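Local coordinates for protein A6 homolog (Fowlpox virus, PDB 6BR8) that binds phospholipids in its helical C-terminal part and probably plays an essential role in the transition from immature to mature virions, at residues A[208-220]-A[234-246]. Residues are numbered along the deposited sequence; the frame is centred on the assembly and turned at random.
Sequences YEKHKTTLISIVQ and AVDIEFIFDFIQE. With PGV ((1R)-2-{[{[(2S)-2,3-dihydroxypropyl]oxy}(hydroxy)phosphoryl]oxy}-1-[(palmitoyloxy)methyl]ethyl (11E)-octadec-11-enoate), chain F.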
loop_
_atom_site.group_PDB
_atom_site.type_symbol
_atom_site.label_atom_id
_atom_site.label_comp_id
_atom_site.label_asym_id
_atom_site.label_seq_id
_atom_site.Cartn_x
_atom_site.Cartn_y
_atom_site.Cartn_z
ATOM N N TYR A 208 8.717 10.142 -11.935
ATOM C CA TYR A 208 7.523 10.755 -11.374
ATOM C C TYR A 208 7.309 12.153 -11.947
ATOM O O TYR A 208 6.192 12.510 -12.330
ATOM C CB TYR A 208 7.619 10.833 -9.857
ATOM C CG TYR A 208 6.413 11.528 -9.221
ATOM C CD1 TYR A 208 6.442 12.864 -8.885
ATOM C CD2 TYR A 208 5.235 10.822 -8.991
ATOM C CE1 TYR A 208 5.336 13.492 -8.287
ATOM C CE2 TYR A 208 4.140 11.421 -8.412
ATOM C CZ TYR A 208 4.178 12.767 -8.063
ATOM O OH TYR A 208 3.062 13.392 -7.489
ATOM N N GLU A 209 8.366 12.968 -11.972
ATOM C CA GLU A 209 8.250 14.316 -12.505
ATOM C C GLU A 209 7.948 14.294 -13.993
ATOM O O GLU A 209 7.120 15.071 -14.476
ATOM C CB GLU A 209 9.520 15.105 -12.227
ATOM C CG GLU A 209 9.840 15.175 -10.760
ATOM C CD GLU A 209 8.781 15.929 -9.968
ATOM O OE1 GLU A 209 8.332 17.009 -10.409
ATOM O OE2 GLU A 209 8.394 15.445 -8.891
ATOM N N LYS A 210 8.588 13.398 -14.739
ATOM C CA LYS A 210 8.338 13.388 -16.169
ATOM C C LYS A 210 6.887 13.087 -16.490
ATOM O O LYS A 210 6.370 13.572 -17.491
ATOM C CB LYS A 210 9.204 12.363 -16.879
ATOM C CG LYS A 210 10.498 12.916 -17.381
ATOM C CD LYS A 210 11.097 12.037 -18.457
ATOM C CE LYS A 210 11.440 10.680 -17.913
ATOM N NZ LYS A 210 11.226 9.619 -18.938
ATOM N N HIS A 211 6.221 12.292 -15.647
ATOM C CA HIS A 211 4.936 11.678 -15.945
ATOM C C HIS A 211 3.866 12.147 -14.994
ATOM O O HIS A 211 2.788 11.542 -14.937
ATOM C CB HIS A 211 5.069 10.155 -15.890
ATOM C CG HIS A 211 5.733 9.594 -17.104
ATOM N ND1 HIS A 211 6.830 8.769 -17.041
ATOM C CD2 HIS A 211 5.450 9.746 -18.417
ATOM C CE1 HIS A 211 7.190 8.430 -18.267
ATOM N NE2 HIS A 211 6.362 9.007 -19.120
ATOM N N LYS A 212 4.152 13.208 -14.236
ATOM C CA LYS A 212 3.226 13.608 -13.188
ATOM C C LYS A 212 1.846 13.942 -13.750
ATOM O O LYS A 212 0.829 13.552 -13.166
ATOM C CB LYS A 212 3.788 14.812 -12.420
ATOM C CG LYS A 212 3.133 14.985 -11.067
ATOM C CD LYS A 212 3.232 16.424 -10.602
ATOM C CE LYS A 212 2.804 16.524 -9.138
ATOM N NZ LYS A 212 3.093 17.891 -8.621
ATOM N N THR A 213 1.779 14.661 -14.862
ATOM C CA THR A 213 0.491 15.153 -15.348
ATOM C C THR A 213 -0.415 13.984 -15.741
ATOM O O THR A 213 -1.565 13.882 -15.298
ATOM C CB THR A 213 0.724 16.111 -16.519
ATOM O OG1 THR A 213 1.689 17.099 -16.129
ATOM C CG2 THR A 213 -0.569 16.849 -16.926
ATOM N N THR A 214 0.120 13.042 -16.503
ATOM C CA THR A 214 -0.597 11.797 -16.738
ATOM C C THR A 214 -1.026 11.122 -15.441
ATOM O O THR A 214 -2.174 10.700 -15.299
ATOM C CB THR A 214 0.274 10.866 -17.553
ATOM O OG1 THR A 214 0.546 11.517 -18.805
ATOM C CG2 THR A 214 -0.469 9.539 -17.774
ATOM N N LEU A 215 -0.114 10.963 -14.481
ATOM C CA LEU A 215 -0.475 10.125 -13.341
ATOM C C LEU A 215 -1.614 10.756 -12.542
ATOM O O LEU A 215 -2.575 10.087 -12.157
ATOM C CB LEU A 215 0.736 9.884 -12.445
ATOM C CG LEU A 215 0.301 9.090 -11.217
ATOM C CD1 LEU A 215 -0.107 7.695 -11.602
ATOM C CD2 LEU A 215 1.441 9.092 -10.209
ATOM N N ILE A 216 -1.494 12.050 -12.255
ATOM C CA ILE A 216 -2.548 12.759 -11.541
ATOM C C ILE A 216 -3.850 12.676 -12.323
ATOM O O ILE A 216 -4.909 12.348 -11.772
ATOM C CB ILE A 216 -2.131 14.216 -11.314
ATOM C CG1 ILE A 216 -0.883 14.269 -10.431
ATOM C CG2 ILE A 216 -3.327 15.066 -10.779
ATOM C CD1 ILE A 216 -1.132 13.912 -8.994
ATOM N N SER A 217 -3.793 13.003 -13.616
ATOM C CA SER A 217 -4.988 12.969 -14.451
ATOM C C SER A 217 -5.695 11.629 -14.356
ATOM O O SER A 217 -6.883 11.573 -14.043
ATOM C CB SER A 217 -4.623 13.238 -15.897
ATOM O OG SER A 217 -5.716 12.939 -16.739
ATOM N N ILE A 218 -4.965 10.536 -14.613
ATOM C CA ILE A 218 -5.544 9.199 -14.533
ATOM C C ILE A 218 -6.216 8.983 -13.189
ATOM O O ILE A 218 -7.390 8.604 -13.118
ATOM C CB ILE A 218 -4.461 8.138 -14.774
ATOM C CG1 ILE A 218 -4.145 8.022 -16.264
ATOM C CG2 ILE A 218 -4.884 6.809 -14.161
ATOM C CD1 ILE A 218 -2.986 7.109 -16.537
ATOM N N VAL A 219 -5.473 9.192 -12.094
ATOM C CA VAL A 219 -6.059 8.914 -10.792
ATOM C C VAL A 219 -7.228 9.856 -10.501
ATOM O O VAL A 219 -8.256 9.432 -9.958
ATOM C CB VAL A 219 -4.966 8.958 -9.717
ATOM C CG1 VAL A 219 -5.537 8.653 -8.340
ATOM C CG2 VAL A 219 -3.897 7.934 -10.089
ATOM N N GLN A 220 -7.127 11.124 -10.908
ATOM C CA GLN A 220 -8.235 12.038 -10.672
ATOM C C GLN A 220 -9.471 11.603 -11.442
ATOM O O GLN A 220 -10.597 11.743 -10.949
ATOM C CB GLN A 220 -7.862 13.471 -11.065
ATOM C CG GLN A 220 -9.032 14.464 -10.824
ATOM C CD GLN A 220 -9.196 14.776 -9.349
ATOM O OE1 GLN A 220 -8.252 15.202 -8.696
ATOM N NE2 GLN A 220 -10.385 14.529 -8.809
ATOM N N ALA A 234 -15.467 16.815 -3.317
ATOM C CA ALA A 234 -14.587 16.225 -4.311
ATOM C C ALA A 234 -13.207 16.018 -3.721
ATOM O O ALA A 234 -12.738 16.799 -2.887
ATOM C CB ALA A 234 -14.496 17.119 -5.550
ATOM N N VAL A 235 -12.570 14.940 -4.139
ATOM C CA VAL A 235 -11.217 14.638 -3.708
ATOM C C VAL A 235 -10.275 15.357 -4.663
ATOM O O VAL A 235 -10.510 15.383 -5.879
ATOM C CB VAL A 235 -11.001 13.112 -3.678
ATOM C CG1 VAL A 235 -9.581 12.734 -3.345
ATOM C CG2 VAL A 235 -11.918 12.496 -2.636
ATOM N N ASP A 236 -9.247 16.006 -4.114
ATOM C CA ASP A 236 -8.266 16.737 -4.920
ATOM C C ASP A 236 -6.974 15.912 -4.961
ATOM O O ASP A 236 -6.104 16.009 -4.086
ATOM C CB ASP A 236 -8.071 18.143 -4.354
ATOM C CG ASP A 236 -7.211 19.042 -5.241
ATOM O OD1 ASP A 236 -6.325 18.538 -5.970
ATOM O OD2 ASP A 236 -7.405 20.276 -5.172
ATOM N N ILE A 237 -6.832 15.112 -6.018
ATOM C CA ILE A 237 -5.673 14.235 -6.129
ATOM C C ILE A 237 -4.382 15.047 -6.150
ATOM O O ILE A 237 -3.402 14.717 -5.456
ATOM C CB ILE A 237 -5.794 13.344 -7.375
ATOM C CG1 ILE A 237 -7.020 12.443 -7.260
ATOM C CG2 ILE A 237 -4.548 12.467 -7.498
ATOM C CD1 ILE A 237 -6.920 11.475 -6.041
ATOM N N GLU A 238 -4.336 16.087 -6.988
ATOM C CA GLU A 238 -3.143 16.928 -7.067
ATOM C C GLU A 238 -2.740 17.402 -5.675
ATOM O O GLU A 238 -1.600 17.206 -5.243
ATOM C CB GLU A 238 -3.396 18.113 -8.021
ATOM C CG GLU A 238 -2.348 19.253 -8.041
ATOM C CD GLU A 238 -1.021 18.840 -8.683
ATOM O OE1 GLU A 238 -1.043 18.039 -9.625
ATOM O OE2 GLU A 238 0.035 19.356 -8.295
ATOM N N PHE A 239 -3.689 17.922 -4.912
ATOM C CA PHE A 239 -3.352 18.405 -3.579
ATOM C C PHE A 239 -2.871 17.282 -2.657
ATOM O O PHE A 239 -1.932 17.472 -1.877
ATOM C CB PHE A 239 -4.550 19.095 -2.966
ATOM C CG PHE A 239 -4.387 19.339 -1.522
ATOM C CD1 PHE A 239 -3.645 20.421 -1.086
ATOM C CD2 PHE A 239 -4.973 18.500 -0.591
ATOM C CE1 PHE A 239 -3.493 20.666 0.264
ATOM C CE2 PHE A 239 -4.826 18.740 0.746
ATOM C CZ PHE A 239 -4.085 19.821 1.179
ATOM N N ILE A 240 -3.511 16.114 -2.706
ATOM C CA ILE A 240 -3.046 15.002 -1.889
ATOM C C ILE A 240 -1.620 14.625 -2.260
ATOM O O ILE A 240 -0.777 14.364 -1.385
ATOM C CB ILE A 240 -3.985 13.795 -2.042
ATOM C CG1 ILE A 240 -5.338 14.085 -1.386
ATOM C CG2 ILE A 240 -3.298 12.529 -1.470
ATOM C CD1 ILE A 240 -6.373 13.022 -1.638
ATOM N N PHE A 241 -1.332 14.564 -3.563
ATOM C CA PHE A 241 -0.021 14.100 -4.014
ATOM C C PHE A 241 1.060 15.126 -3.677
ATOM O O PHE A 241 2.152 14.768 -3.210
ATOM C CB PHE A 241 -0.050 13.812 -5.522
ATOM C CG PHE A 241 -0.472 12.404 -5.871
ATOM C CD1 PHE A 241 -1.560 11.819 -5.255
ATOM C CD2 PHE A 241 0.214 11.673 -6.812
ATOM C CE1 PHE A 241 -1.961 10.525 -5.562
ATOM C CE2 PHE A 241 -0.184 10.372 -7.133
ATOM C CZ PHE A 241 -1.290 9.802 -6.495
ATOM N N ASP A 242 0.773 16.410 -3.900
ATOM C CA ASP A 242 1.718 17.439 -3.494
ATOM C C ASP A 242 1.922 17.434 -1.997
ATOM O O ASP A 242 2.991 17.816 -1.522
ATOM C CB ASP A 242 1.267 18.830 -3.933
ATOM C CG ASP A 242 1.377 19.034 -5.437
ATOM O OD1 ASP A 242 0.824 20.039 -5.931
ATOM O OD2 ASP A 242 2.000 18.191 -6.123
ATOM N N PHE A 243 0.910 17.019 -1.241
ATOM C CA PHE A 243 0.997 17.037 0.213
ATOM C C PHE A 243 1.954 15.975 0.721
ATOM O O PHE A 243 2.866 16.270 1.503
ATOM C CB PHE A 243 -0.377 16.812 0.816
ATOM C CG PHE A 243 -0.357 16.655 2.305
ATOM C CD1 PHE A 243 -0.161 15.406 2.885
ATOM C CD2 PHE A 243 -0.525 17.754 3.125
ATOM C CE1 PHE A 243 -0.132 15.259 4.241
ATOM C CE2 PHE A 243 -0.507 17.607 4.514
ATOM C CZ PHE A 243 -0.311 16.356 5.061
ATOM N N ILE A 244 1.717 14.727 0.314
ATOM C CA ILE A 244 2.605 13.627 0.635
ATOM C C ILE A 244 4.019 13.945 0.162
ATOM O O ILE A 244 5.004 13.603 0.832
ATOM C CB ILE A 244 2.024 12.334 0.026
ATOM C CG1 ILE A 244 0.795 11.909 0.816
ATOM C CG2 ILE A 244 3.044 11.201 -0.013
ATOM C CD1 ILE A 244 0.181 10.639 0.318
ATOM N N GLN A 245 4.149 14.666 -0.955
ATOM C CA GLN A 245 5.484 15.022 -1.429
ATOM C C GLN A 245 6.174 15.989 -0.480
ATOM O O GLN A 245 7.352 15.817 -0.162
ATOM C CB GLN A 245 5.435 15.627 -2.825
ATOM C CG GLN A 245 6.824 16.126 -3.216
ATOM C CD GLN A 245 6.909 16.685 -4.605
ATOM O OE1 GLN A 245 6.113 16.338 -5.479
ATOM N NE2 GLN A 245 7.885 17.556 -4.826
ATOM N N GLU A 246 5.465 17.010 -0.006
ATOM C CA GLU A 246 6.139 18.006 0.815
ATOM C C GLU A 246 6.384 17.507 2.231
ATOM O O GLU A 246 7.402 17.839 2.838
ATOM C CB GLU A 246 5.341 19.305 0.831
ATOM C CG GLU A 246 5.064 19.913 -0.551
HETATM C C01 PGV F . 11.768 15.368 -3.091
HETATM C C02 PGV F . 13.278 14.874 -2.758
HETATM C C03 PGV F . 13.924 14.390 -4.082
HETATM C C04 PGV F . 15.794 16.570 -5.820
HETATM C C05 PGV F . 14.429 17.320 -5.868
HETATM C C06 PGV F . 14.615 18.759 -6.496
HETATM O O01 PGV F . 13.178 13.811 -1.834
HETATM O O02 PGV F . 12.104 12.264 -3.031
HETATM O O03 PGV F . 11.635 15.642 -4.492
HETATM O O04 PGV F . 10.903 14.910 -6.468
HETATM O O05 PGV F . 14.050 17.463 -4.512
HETATM O O06 PGV F . 15.744 19.378 -5.893
HETATM O O11 PGV F . 15.266 14.006 -3.936
HETATM O O12 PGV F . 16.267 16.541 -4.498
HETATM O O13 PGV F . 17.815 14.516 -4.079
HETATM O O14 PGV F . 16.485 15.472 -2.121
HETATM C C1 PGV F . 13.068 12.525 -2.305
HETATM C C2 PGV F . 14.098 11.454 -1.946
HETATM C C3 PGV F . 13.520 10.043 -1.801
HETATM C C4 PGV F . 13.007 9.454 -3.137
HETATM C C5 PGV F . 12.133 8.209 -2.942
HETATM C C6 PGV F . 10.721 8.427 -3.470
HETATM C C7 PGV F . 9.693 7.466 -2.860
HETATM C C8 PGV F . 10.201 6.016 -2.663
HETATM C C9 PGV F . 9.120 5.102 -2.004
HETATM C C10 PGV F . 7.759 5.830 -1.838
HETATM C C19 PGV F . 10.802 14.844 -5.244
HETATM C C20 PGV F . 9.798 13.899 -4.638
HETATM C C21 PGV F . 9.000 13.117 -5.711
HETATM C C22 PGV F . 7.509 13.262 -5.436
HETATM C C23 PGV F . 6.757 11.927 -5.317
HETATM C C24 PGV F . 5.314 12.174 -4.879
HETATM C C25 PGV F . 4.617 10.909 -4.389
HETATM C C26 PGV F . 3.099 10.970 -4.551
HETATM C C27 PGV F . 2.425 9.576 -4.459
HETATM C C28 PGV F . 1.026 9.650 -3.806
HETATM C C29 PGV F . 0.427 8.275 -3.397
HETATM C C30 PGV F . -0.558 8.396 -2.194
HETATM C C31 PGV F . -1.744 7.387 -2.197
HETATM C C32 PGV F . -3.114 8.073 -1.900
HETATM C C33 PGV F . -4.064 8.156 -3.124
HETATM C C34 PGV F . -4.959 9.409 -3.074
HETATM O O HOH W 1 5.784 17.515 -7.876
HETATM O O HOH W 2 -6.567 16.968 -8.608
#
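The side chains of Q220 and I237 run antiparallel alongside each other where helix 212-225 meets the start of helix 237-249. From CB, 4.0 Å from I237 CG1, the Q220 chain leaves with CG anti to the backbone N (chi1 180°) and bends at chi2, bringing its amide against the opposing backbone. CD touches I237 CG1; OE1 accepts from I237 N at 3.0 Å, the donor tilted 21° from the carbonyl plane, and NE2 donates to V235 O at 3.1 Å, nearly within its own amide plane. D224 takes a second bond from NE2, so the amide's rotation is fixed.

Apolar side chains fill the middle. V219 CG1 packs on I237 CD1, and I216 CD1 reaches F241 CD2 at 3.4 Å. The F241 ring has Y208 OH in plane at its edge, while PGV C28 sits 3.4 Å above one face; the same acyl chain passes over the Y208 ring with C23 above its centre.

Extended K212 lies across E238 and D242, nearly perpendicular to both: NZ meets the syn lone pair of D242 OD2 at 2.7 Å and makes a weak salt bridge to E238 OE2 at 3.4 Å. A water joins NZ to Q245 OE1.

Thus polar groups join helices 212-225 and 237-249, while F241 and, from the end of helix 197-210, Y208 turn ring faces to the lipid tail, as suits a lipid-binding protein. E238 OE2 and D242 OD1 lie 2.6 Å apart, so one acid probably holds a proton and K212 may face less than two full negative charges.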